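Local coordinates for ORF10 (Moritella marina, PDB 6RIW), which forms the ketosynthase–chain length factor didomain of a polyunsaturated fatty acid synthase, probably condensing acyl units on acyl carrier protein during chain elongation, at residues 99-102 with 106-109; 190-193 with 197-200; 327-332 with 378-383. One frame throughout, in Å; residues are numbered along the deposited sequence.

Contact 1: 99-102 with 106-109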
loop_
_atom_site.group_PDB
_atom_site.type_symbol
_atom_site.label_atom_id
_atom_site.label_comp_id
_atom_site.label_asym_id
_atom_site.label_seq_id
_atom_site.Cartn_x
_atom_site.Cartn_y
_atom_site.Cartn_z
ATOM N N GLN A 99 -21.569 -1.236 7.273
ATOM C CA GLN A 99 -22.268 -0.169 7.980
ATOM C C GLN A 99 -22.536 1.014 7.062
ATOM O O GLN A 99 -23.623 1.605 7.105
ATOM C CB GLN A 99 -21.458 0.277 9.204
ATOM C CG GLN A 99 -21.355 -0.792 10.321
ATOM C CD GLN A 99 -22.710 -1.165 10.901
ATOM O OE1 GLN A 99 -23.491 -0.299 11.284
ATOM N NE2 GLN A 99 -22.998 -2.455 10.950
ATOM N N ALA A 100 -21.559 1.377 6.228
ATOM C CA ALA A 100 -21.746 2.525 5.347
ATOM C C ALA A 100 -22.790 2.236 4.282
ATOM O O ALA A 100 -23.626 3.093 3.987
ATOM C CB ALA A 100 -20.419 2.938 4.700
ATOM N N LEU A 101 -22.755 1.042 3.677
ATOM C CA LEU A 101 -23.762 0.708 2.675
ATOM C C LEU A 101 -25.147 0.596 3.305
ATOM O O LEU A 101 -26.144 1.042 2.722
ATOM C CB LEU A 101 -23.381 -0.588 1.966
ATOM C CG LEU A 101 -22.302 -0.332 0.912
ATOM C CD1 LEU A 101 -21.839 -1.650 0.348
ATOM C CD2 LEU A 101 -22.841 0.574 -0.185
ATOM N N THR A 102 -25.223 0.035 4.508
ATOM C CA THR A 102 -26.508 -0.047 5.193
ATOM C C THR A 102 -27.011 1.342 5.563
ATOM O O THR A 102 -28.207 1.630 5.443
ATOM C CB THR A 102 -26.375 -0.941 6.427
ATOM O OG1 THR A 102 -25.972 -2.249 6.001
ATOM C CG2 THR A 102 -27.718 -1.056 7.147
ATOM N N TYR A 106 -28.162 0.778 0.604
ATOM C CA TYR A 106 -27.827 0.025 -0.599
ATOM C C TYR A 106 -27.185 -1.324 -0.300
ATOM O O TYR A 106 -26.743 -2.001 -1.235
ATOM C CB TYR A 106 -26.912 0.854 -1.513
ATOM C CG TYR A 106 -27.673 1.984 -2.167
ATOM C CD1 TYR A 106 -28.461 1.751 -3.293
ATOM C CD2 TYR A 106 -27.643 3.267 -1.640
ATOM C CE1 TYR A 106 -29.188 2.778 -3.884
ATOM C CE2 TYR A 106 -28.374 4.309 -2.223
ATOM C CZ TYR A 106 -29.142 4.054 -3.342
ATOM O OH TYR A 106 -29.873 5.068 -3.925
ATOM N N TRP A 107 -27.153 -1.756 0.956
ATOM C CA TRP A 107 -26.655 -3.095 1.249
ATOM C C TRP A 107 -27.484 -4.138 0.504
ATOM O O TRP A 107 -28.710 -4.194 0.655
ATOM C CB TRP A 107 -26.689 -3.361 2.747
ATOM C CG TRP A 107 -26.052 -4.683 3.101
ATOM C CD1 TRP A 107 -26.684 -5.811 3.547
ATOM C CD2 TRP A 107 -24.660 -5.016 2.991
ATOM N NE1 TRP A 107 -25.765 -6.821 3.734
ATOM C CE2 TRP A 107 -24.517 -6.360 3.396
ATOM C CE3 TRP A 107 -23.520 -4.305 2.588
ATOM C CZ2 TRP A 107 -23.275 -7.006 3.428
ATOM C CZ3 TRP A 107 -22.281 -4.952 2.618
ATOM C CH2 TRP A 107 -22.174 -6.288 3.035
ATOM N N GLY A 108 -26.825 -4.961 -0.310
ATOM C CA GLY A 108 -27.529 -5.990 -1.052
ATOM C C GLY A 108 -28.309 -5.508 -2.260
ATOM O O GLY A 108 -29.107 -6.278 -2.815
ATOM N N SER A 109 -28.094 -4.271 -2.694
ATOM C CA SER A 109 -28.802 -3.687 -3.823
ATOM C C SER A 109 -28.184 -4.106 -5.155
ATOM O O SER A 109 -26.968 -4.300 -5.273
ATOM C CB SER A 109 -28.790 -2.158 -3.684
ATOM O OG SER A 109 -29.264 -1.507 -4.847
#
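The C-terminal end of helix 88-104 is closed by the backbone hydrogen bond from Y106 N to L101 O, the 6→1 bond expected of a Schellman motif. The two atoms lie 2.9 Å apart and the N-H points almost straight at the oxygen (170°), although the donor is tilted 30° from the carbonyl plane. W107 N adds a weak, bent bond to the same L101 O at 3.5 Å, so one carbonyl near the helix end receives two amides of the departing chain. Leucine suits this place because its side chain is covered as the chain folds back: CD2 of L101 lies 4.3 Å from CB of Y106, the apolar pairing expected of such helix ends. The L101 side chain also meets the indole of W107 at about a right angle, with its CB level with the ring plane at the edge, 3.8 Å from CE3. With its CG anti to the backbone N (chi1 -174°), W107 sends the indole off beside the carbonyl carbon, where T102 covers the base of the side chain. There T102 OG1 is 3.5 Å from W107 CB, while its polar bond goes to K98 O one helical turn back. Beyond the helix, Y106 to S109 make a type II turn, fastened by S109 N to Y106 O at 3.0 Å; G108 takes the positive phi that favours glycine. S109 OG lies at the edge of the tyrosine ring, in its plane, and is bonded to A111 N. Y106 OH reaches D279 OD1. Inward, L101 packs on V267 of strand 259-270 and on L112, whereas A100 touches the same strand and A10 of strand 4-12.

Contact 2: 190-193 with 197-200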
loop_
_atom_site.group_PDB
_atom_site.type_symbol
_atom_site.label_atom_id
_atom_site.label_comp_id
_atom_site.label_asym_id
_atom_site.label_seq_id
_atom_site.Cartn_x
_atom_site.Cartn_y
_atom_site.Cartn_z
ATOM N N PHE A 190 -9.327 -0.978 -5.976
ATOM C CA PHE A 190 -7.908 -1.091 -5.668
ATOM C C PHE A 190 -7.665 -0.433 -4.317
ATOM O O PHE A 190 -8.529 0.258 -3.777
ATOM C CB PHE A 190 -7.017 -0.478 -6.760
ATOM C CG PHE A 190 -7.253 1.005 -7.030
ATOM C CD1 PHE A 190 -8.218 1.414 -7.943
ATOM C CD2 PHE A 190 -6.463 1.972 -6.408
ATOM C CE1 PHE A 190 -8.420 2.805 -8.206
ATOM C CE2 PHE A 190 -6.631 3.337 -6.672
ATOM C CZ PHE A 190 -7.613 3.756 -7.570
ATOM N N ALA A 191 -6.496 -0.711 -3.755
ATOM C CA ALA A 191 -5.998 -0.015 -2.577
ATOM C C ALA A 191 -4.904 0.954 -3.003
ATOM O O ALA A 191 -4.264 0.782 -4.049
ATOM C CB ALA A 191 -5.455 -1.002 -1.541
ATOM N N LEU A 192 -4.694 1.985 -2.188
ATOM C CA LEU A 192 -3.616 2.932 -2.447
ATOM C C LEU A 192 -2.953 3.310 -1.133
ATOM O O LEU A 192 -3.519 3.114 -0.053
ATOM C CB LEU A 192 -4.120 4.198 -3.176
ATOM C CG LEU A 192 -5.109 5.119 -2.451
ATOM C CD1 LEU A 192 -4.436 6.104 -1.480
ATOM C CD2 LEU A 192 -5.906 5.927 -3.477
ATOM N N ASP A 193 -1.753 3.885 -1.238
ATOM C CA ASP A 193 -1.008 4.387 -0.086
ATOM C C ASP A 193 -0.477 5.764 -0.458
ATOM O O ASP A 193 0.289 5.899 -1.415
ATOM C CB ASP A 193 0.133 3.425 0.289
ATOM C CG ASP A 193 0.957 3.852 1.526
ATOM O OD1 ASP A 193 0.561 4.771 2.295
ATOM O OD2 ASP A 193 2.031 3.205 1.753
ATOM N N ALA A 197 -2.192 10.966 4.008
ATOM C CA ALA A 197 -3.199 11.567 3.147
ATOM C C ALA A 197 -4.059 10.536 2.421
ATOM O O ALA A 197 -4.915 10.926 1.615
ATOM C CB ALA A 197 -2.522 12.485 2.114
ATOM N N SER A 198 -3.857 9.236 2.684
ATOM C CA SER A 198 -4.505 8.201 1.882
ATOM C C SER A 198 -6.028 8.289 1.911
ATOM O O SER A 198 -6.671 7.961 0.908
ATOM C CB SER A 198 -4.080 6.804 2.339
ATOM O OG SER A 198 -2.675 6.676 2.361
ATOM N N SER A 199 -6.629 8.690 3.040
ATOM C CA SER A 199 -8.093 8.762 3.100
ATOM C C SER A 199 -8.644 9.785 2.114
ATOM O O SER A 199 -9.656 9.537 1.440
ATOM C CB SER A 199 -8.563 9.100 4.518
ATOM O OG SER A 199 -8.221 8.080 5.454
ATOM N N CYS A 200 -8.011 10.946 2.025
ATOM C CA CYS A 200 -8.520 11.955 1.105
ATOM C C CYS A 200 -8.104 11.688 -0.329
ATOM O O CYS A 200 -8.822 12.089 -1.249
ATOM C CB CYS A 200 -8.069 13.338 1.539
ATOM S SG CYS A 200 -8.718 13.704 3.215
#
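S198 rests against L192 and D193 where strand 189-193 turns into helix 198-211, the strand–turn–helix unit of the thiolase fold that, in ketosynthases, carries the nucleophilic cysteine in its turn. The segment begins with A197, a small residue whose methyl fits against V437 of strand 432-439. S198 follows and carries the contact. Its CB lies 3.9 Å from L192 CD1, and the same methyl comes within 3.8 Å of S198 O. L192 places CG between its backbone N and carbonyl carbon (chi1 64°), which brings the branched end nearer the helix, where Y201, S202 and L205 also cover it. S198 OG sits beside the strand's end, 3.7 Å from D193 C. At 3.8 Å from D193 OD1 it meets the carboxylate only by packing: the hydroxyl is taken up by A194 N and A195 O, and OD1 by A195 N. Serine and aspartate thus each use a short polar side chain to hold backbone groups of the turn. S199 faces away from the strand; its OG bonds to T371 O, and its side chain touches M375 and M378 of helix 374-387. C200 ends the segment among apolar neighbours, M378 and V437, and its backbone N makes a weak 3.1 Å bond back to A197 O.

Contact 3: 327-332 with 378-383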
loop_
_atom_site.group_PDB
_atom_site.type_symbol
_atom_site.label_atom_id
_atom_site.label_comp_id
_atom_site.label_asym_id
_atom_site.label_seq_id
_atom_site.Cartn_x
_atom_site.Cartn_y
_atom_site.Cartn_z
ATOM N N TYR A 327 -14.348 27.006 8.047
ATOM C CA TYR A 327 -13.696 26.111 8.986
ATOM C C TYR A 327 -12.793 25.191 8.180
ATOM O O TYR A 327 -13.166 24.783 7.081
ATOM C CB TYR A 327 -14.712 25.274 9.785
ATOM C CG TYR A 327 -14.056 24.208 10.634
ATOM C CD1 TYR A 327 -13.429 24.536 11.828
ATOM C CD2 TYR A 327 -14.047 22.872 10.236
ATOM C CE1 TYR A 327 -12.814 23.573 12.605
ATOM C CE2 TYR A 327 -13.442 21.902 11.011
ATOM C CZ TYR A 327 -12.827 22.253 12.194
ATOM O OH TYR A 327 -12.207 21.287 12.970
ATOM N N ILE A 328 -11.622 24.872 8.721
ATOM C CA ILE A 328 -10.721 23.907 8.093
ATOM C C ILE A 328 -10.345 22.849 9.121
ATOM O O ILE A 328 -9.835 23.174 10.203
ATOM C CB ILE A 328 -9.454 24.564 7.540
ATOM C CG1 ILE A 328 -9.809 25.563 6.443
ATOM C CG2 ILE A 328 -8.487 23.501 7.013
ATOM C CD1 ILE A 328 -8.674 26.455 6.101
ATOM N N GLU A 329 -10.577 21.588 8.781
ATOM C CA GLU A 329 -10.087 20.492 9.602
ATOM C C GLU A 329 -8.654 20.237 9.161
ATOM O O GLU A 329 -8.407 19.829 8.015
ATOM C CB GLU A 329 -10.986 19.265 9.455
ATOM C CG GLU A 329 -10.423 17.979 10.091
ATOM C CD GLU A 329 -10.349 18.012 11.622
ATOM O OE1 GLU A 329 -11.042 18.837 12.280
ATOM O OE2 GLU A 329 -9.589 17.181 12.165
ATOM N N CYS A 330 -7.707 20.553 10.037
ATOM C CA CYS A 330 -6.302 20.592 9.662
ATOM C C CYS A 330 -5.639 19.238 9.812
ATOM O O CYS A 330 -6.136 18.339 10.500
ATOM C CB CYS A 330 -5.540 21.607 10.510
ATOM S SG CYS A 330 -6.142 23.280 10.241
ATOM N N HIS A 331 -4.474 19.121 9.177
ATOM C CA HIS A 331 -3.669 17.915 9.318
ATOM C C HIS A 331 -3.043 17.822 10.711
ATOM O O HIS A 331 -2.891 16.713 11.246
ATOM C CB HIS A 331 -2.602 17.904 8.228
ATOM C CG HIS A 331 -1.563 16.846 8.415
ATOM N ND1 HIS A 331 -1.833 15.507 8.233
ATOM C CD2 HIS A 331 -0.260 16.927 8.772
ATOM C CE1 HIS A 331 -0.738 14.806 8.472
ATOM N NE2 HIS A 331 0.231 15.643 8.801
ATOM N N ALA A 332 -2.720 18.980 11.317
ATOM C CA ALA A 332 -2.082 19.150 12.629
ATOM C C ALA A 332 -1.980 17.904 13.502
ATOM O O ALA A 332 -2.944 17.532 14.178
ATOM C CB ALA A 332 -2.828 20.219 13.429
ATOM N N MET A 378 -12.655 14.064 7.930
ATOM C CA MET A 378 -13.758 14.298 7.001
ATOM C C MET A 378 -15.103 14.038 7.667
ATOM O O MET A 378 -16.080 14.747 7.400
ATOM C CB MET A 378 -13.612 13.423 5.751
ATOM C CG MET A 378 -12.449 13.796 4.856
ATOM S SD MET A 378 -12.416 12.830 3.320
ATOM C CE MET A 378 -11.780 11.252 3.940
ATOM N N THR A 379 -15.179 13.021 8.528
ATOM C CA THR A 379 -16.441 12.735 9.196
ATOM C C THR A 379 -16.838 13.890 10.112
ATOM O O THR A 379 -17.991 14.342 10.091
ATOM C CB THR A 379 -16.341 11.408 9.964
ATOM O OG1 THR A 379 -15.995 10.348 9.044
ATOM C CG2 THR A 379 -17.672 11.062 10.638
ATOM N N LYS A 380 -15.880 14.403 10.893
ATOM C CA LYS A 380 -16.124 15.563 11.748
ATOM C C LYS A 380 -16.620 16.753 10.937
ATOM O O LYS A 380 -17.597 17.419 11.315
ATOM C CB LYS A 380 -14.838 15.920 12.500
ATOM C CG LYS A 380 -14.918 17.177 13.379
ATOM C CD LYS A 380 -13.631 17.356 14.179
ATOM C CE LYS A 380 -13.484 18.778 14.710
ATOM N NZ LYS A 380 -12.068 19.056 15.118
ATOM N N ALA A 381 -15.959 17.042 9.814
ATOM C CA ALA A 381 -16.338 18.213 9.027
ATOM C C ALA A 381 -17.714 18.041 8.394
ATOM O O ALA A 381 -18.531 18.977 8.400
ATOM C CB ALA A 381 -15.278 18.501 7.961
ATOM N N MET A 382 -18.004 16.856 7.844
ATOM C CA MET A 382 -19.312 16.647 7.231
ATOM C C MET A 382 -20.432 16.681 8.259
ATOM O O MET A 382 -21.524 17.189 7.970
ATOM C CB MET A 382 -19.355 15.324 6.463
ATOM C CG MET A 382 -18.439 15.311 5.269
ATOM S SD MET A 382 -18.343 13.666 4.547
ATOM C CE MET A 382 -16.859 13.894 3.532
ATOM N N LEU A 383 -20.201 16.128 9.453
ATOM C CA LEU A 383 -21.233 16.205 10.483
ATOM C C LEU A 383 -21.388 17.634 10.993
ATOM O O LEU A 383 -22.505 18.070 11.294
ATOM C CB LEU A 383 -20.924 15.250 11.638
ATOM C CG LEU A 383 -21.115 13.757 11.304
ATOM C CD1 LEU A 383 -20.737 12.860 12.487
ATOM C CD2 LEU A 383 -22.527 13.454 10.814
#
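A buried salt bridge between E329 and K380 joins strand 327-329 to helix 374-387 in the C-terminal half of the ketosynthase's thiolase fold. K380 NZ stands 3.0 Å from E329 OE1 and uses that oxygen's syn lone pair, on the side of the other carboxylate oxygen. Y327, two residues earlier and facing the helix from the same side of the strand, donates its hydroxyl to the same oxygen: OH to OE1 is 2.8 Å, met nearly along the C-O direction. OE1 therefore accepts two bonds, while OE2 is held by V362 N, and the carboxylate is fixed in its rotation. Such a set of donors would probably favour the ionised glutamate despite its burial. Lysine is suited to the span: its chain is extended beyond CG and crosses both strand side chains at about a right angle, carrying the ammonium group from the helix to the strand. E329 instead bends at chi2 (68°), which brings its carboxylate beside the tyrosine hydroxyl. A glutamine in its place would probably leave the K380 ammonium without its balancing charge in a buried setting. The backbones come nearest at E329 and A381, whose CA atoms are 6.7 Å apart; alanine keeps the helix close here, while its methyl touches L449 of strand 443-450. Just past the strand, the backbone N atoms of H331 and A332 are bound by the E342 carboxylate. The Y327 OH also lies 3.1 Å from K380 NZ and 3.3 Å from K380 CE.

Overall arrangement
The three contacts follow one another along the chain, all within the ketosynthase that forms the first half of the didomain. Contact 1 lies toward the outside, at the end of helix 88-104, its centre about 22 Å from that of contact 2 and about 25 Å from that of contact 3, touching neither. Contacts 2 and 3 have centres about 17 Å apart and meet directly: helices 198-211 and 374-387 pack together, with M378 CE 3.7 Å from S199 O and M378 SD 3.8 Å from C200 SG. These helices belong to the buried central layer of the thiolase fold, so the N- and C-terminal halves of the ketosynthase are joined there, while contact 1 belongs to an outer layer.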